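Local coordinates for protein C-C motif chemokine 1 (PDB 4OIJ) that acts as a secreted CC chemokine that attracts monocytes, but not neutrophils, and binds the receptor CCR8, at residues R29-I34 / G39-L44. Numbering follows the deposited sequence. Where two conformers were deposited one is given.
With SO4 (sulfate ion), chain I; SO4 (sulfate ion), chain E.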
loop_
_atom_site.group_PDB
_atom_site.type_symbol
_atom_site.label_atom_id
_atom_site.label_comp_id
_atom_site.label_asym_id
_atom_site.label_seq_id
_atom_site.Cartn_x
_atom_site.Cartn_y
_atom_site.Cartn_z
ATOM N N ARG A 29 7.657 3.824 -7.131
ATOM C CA ARG A 29 7.938 3.005 -5.947
ATOM C C ARG A 29 8.102 1.568 -6.431
ATOM O O ARG A 29 7.438 1.172 -7.403
ATOM C CB ARG A 29 6.757 3.026 -4.954
ATOM C CG ARG A 29 6.600 4.295 -4.123
ATOM C CD ARG A 29 5.666 4.071 -2.936
ATOM N NE ARG A 29 5.141 5.328 -2.393
ATOM C CZ ARG A 29 5.728 6.051 -1.442
ATOM N NH1 ARG A 29 6.882 5.659 -0.915
ATOM N NH2 ARG A 29 5.172 7.177 -1.020
ATOM N N ASN A 30 8.940 0.787 -5.765
ATOM C CA ASN A 30 9.053 -0.619 -6.106
ATOM C C ASN A 30 7.955 -1.330 -5.316
ATOM O O ASN A 30 7.520 -0.820 -4.275
ATOM C CB ASN A 30 10.404 -1.157 -5.689
ATOM C CG ASN A 30 11.484 -0.744 -6.631
ATOM O OD1 ASN A 30 11.531 -1.151 -7.797
ATOM N ND2 ASN A 30 12.368 0.086 -6.148
ATOM N N THR A 31 7.486 -2.477 -5.813
ATOM C CA THR A 31 6.519 -3.292 -5.066
ATOM C C THR A 31 7.330 -3.948 -3.917
ATOM O O THR A 31 8.543 -4.126 -4.054
ATOM C CB THR A 31 5.969 -4.418 -5.951
ATOM O OG1 THR A 31 7.078 -5.123 -6.469
ATOM C CG2 THR A 31 5.122 -3.919 -7.100
ATOM N N SER A 32 6.680 -4.352 -2.838
ATOM C CA SER A 32 7.380 -5.023 -1.722
ATOM C C SER A 32 7.955 -6.360 -2.221
ATOM O O SER A 32 7.305 -7.049 -3.023
ATOM C CB SER A 32 6.426 -5.253 -0.561
ATOM O OG SER A 32 5.802 -4.034 -0.209
ATOM N N SER A 33 9.196 -6.691 -1.788
ATOM C CA SER A 33 9.949 -7.873 -2.208
ATOM C C SER A 33 9.254 -9.209 -2.041
ATOM O O SER A 33 9.520 -10.108 -2.837
ATOM C CB SER A 33 11.326 -7.900 -1.560
ATOM O OG SER A 33 12.163 -6.905 -2.127
ATOM N N ILE A 34 8.372 -9.360 -1.023
ATOM C CA ILE A 34 7.626 -10.617 -0.784
ATOM C C ILE A 34 6.659 -10.952 -1.943
ATOM O O ILE A 34 6.404 -12.135 -2.214
ATOM C CB ILE A 34 6.907 -10.600 0.592
ATOM C CG1 ILE A 34 6.340 -11.993 0.970
ATOM C CG2 ILE A 34 5.830 -9.465 0.667
ATOM C CD1 ILE A 34 6.359 -12.352 2.428
ATOM N N GLY A 39 6.625 -5.947 -11.015
ATOM C CA GLY A 39 5.809 -4.750 -11.107
ATOM C C GLY A 39 6.526 -3.544 -10.559
ATOM O O GLY A 39 7.432 -3.671 -9.731
ATOM N N LEU A 40 6.101 -2.370 -11.028
ATOM C CA LEU A 40 6.587 -1.045 -10.647
ATOM C C LEU A 40 5.340 -0.209 -10.339
ATOM O O LEU A 40 4.354 -0.301 -11.086
ATOM C CB LEU A 40 7.250 -0.419 -11.911
ATOM C CG LEU A 40 8.525 0.365 -11.733
ATOM C CD1 LEU A 40 9.729 -0.557 -11.782
ATOM C CD2 LEU A 40 8.677 1.382 -12.827
ATOM N N ILE A 41 5.376 0.639 -9.311
ATOM C CA ILE A 41 4.244 1.531 -9.076
ATOM C C ILE A 41 4.637 2.952 -9.544
ATOM O O ILE A 41 5.681 3.468 -9.135
ATOM C CB ILE A 41 3.813 1.534 -7.590
ATOM C CG1 ILE A 41 3.535 0.101 -7.077
ATOM C CG2 ILE A 41 2.621 2.494 -7.335
ATOM C CD1 ILE A 41 3.808 -0.005 -5.488
ATOM N N PHE A 42 3.812 3.575 -10.395
ATOM C CA PHE A 42 4.014 4.957 -10.754
ATOM C C PHE A 42 3.019 5.776 -9.933
ATOM O O PHE A 42 1.824 5.451 -9.905
ATOM C CB PHE A 42 3.746 5.198 -12.245
ATOM C CG PHE A 42 4.750 4.581 -13.181
ATOM C CD1 PHE A 42 6.093 4.961 -13.134
ATOM C CD2 PHE A 42 4.342 3.706 -14.187
ATOM C CE1 PHE A 42 7.014 4.445 -14.051
ATOM C CE2 PHE A 42 5.260 3.202 -15.111
ATOM C CZ PHE A 42 6.592 3.562 -15.031
ATOM N N LYS A 43 3.498 6.842 -9.288
ATOM C CA LYS A 43 2.637 7.763 -8.545
ATOM C C LYS A 43 2.208 8.797 -9.535
ATOM O O LYS A 43 3.056 9.379 -10.201
ATOM C CB LYS A 43 3.384 8.419 -7.371
ATOM C CG LYS A 43 2.486 9.306 -6.502
ATOM C CD LYS A 43 3.240 10.128 -5.451
ATOM C CE LYS A 43 2.284 10.666 -4.412
ATOM N NZ LYS A 43 1.316 11.638 -4.989
ATOM N N LEU A 44 0.905 8.964 -9.713
ATOM C CA LEU A 44 0.377 9.939 -10.664
ATOM C C LEU A 44 -0.042 11.217 -9.910
ATOM O O LEU A 44 0.185 11.335 -8.699
ATOM C CB LEU A 44 -0.793 9.337 -11.482
ATOM C CG LEU A 44 -0.541 8.005 -12.245
ATOM C CD1 LEU A 44 -1.829 7.423 -12.790
ATOM C CD2 LEU A 44 0.435 8.183 -13.382
HETATM S S SO4 I . 11.816 1.021 -2.974
HETATM O O1 SO4 I . 12.936 0.294 -3.603
HETATM O O2 SO4 I . 10.880 0.041 -2.363
HETATM O O3 SO4 I . 12.363 1.896 -1.929
HETATM O O4 SO4 I . 11.096 1.851 -3.954
HETATM S S SO4 E . 10.000 -4.302 1.282
HETATM O O1 SO4 E . 9.938 -5.569 0.564
HETATM O O2 SO4 E . 10.791 -4.495 2.521
HETATM O O3 SO4 E . 10.653 -3.291 0.440
HETATM O O4 SO4 E . 8.628 -3.850 1.627
#
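Ile41 turns CG1 beside its own backbone N (chi1 -54°), and with CD1 extended from it (chi2 152°) the methyl reaches across to within 4.0 Å of Asn30 O, while Thr31 holds CG2 beside its backbone N and rests that methyl on Gly39 O at 3.5 Å. These contacts lie at the loop end of the first beta hairpin of the chemokine fold, where strand 25-30 pairs antiparallel with strand 39-44, the middle strand of the sheet. Arg29 and Ile41 form a hydrogen-bonded pair, with Arg29 N reaching Ile41 O at 2.8 Å and Ile41 N returning to Arg29 O at 2.9 Å. Both side chains leave the same face of the sheet, their CB atoms 4.2 Å apart, before the guanidinium, in one of two conformers, turns off to a weak hydrogen bond from NH2 to Pro70 O and a salt bridge from NH1 to a further sulfate. Leu40 faces the opposite way and packs on Val59 and Arg63 of helix 57-64. Thr31 OG1 is hydrogen-bonded to Ser36 O, within the connecting loop, and Thr31 N is buried with no partner in the model. A sulfate, probably from the crystallisation liquor, is gripped twice by Asn30, whose backbone N donates to O4 and whose ND2 donates to O1 at 2.6 Å.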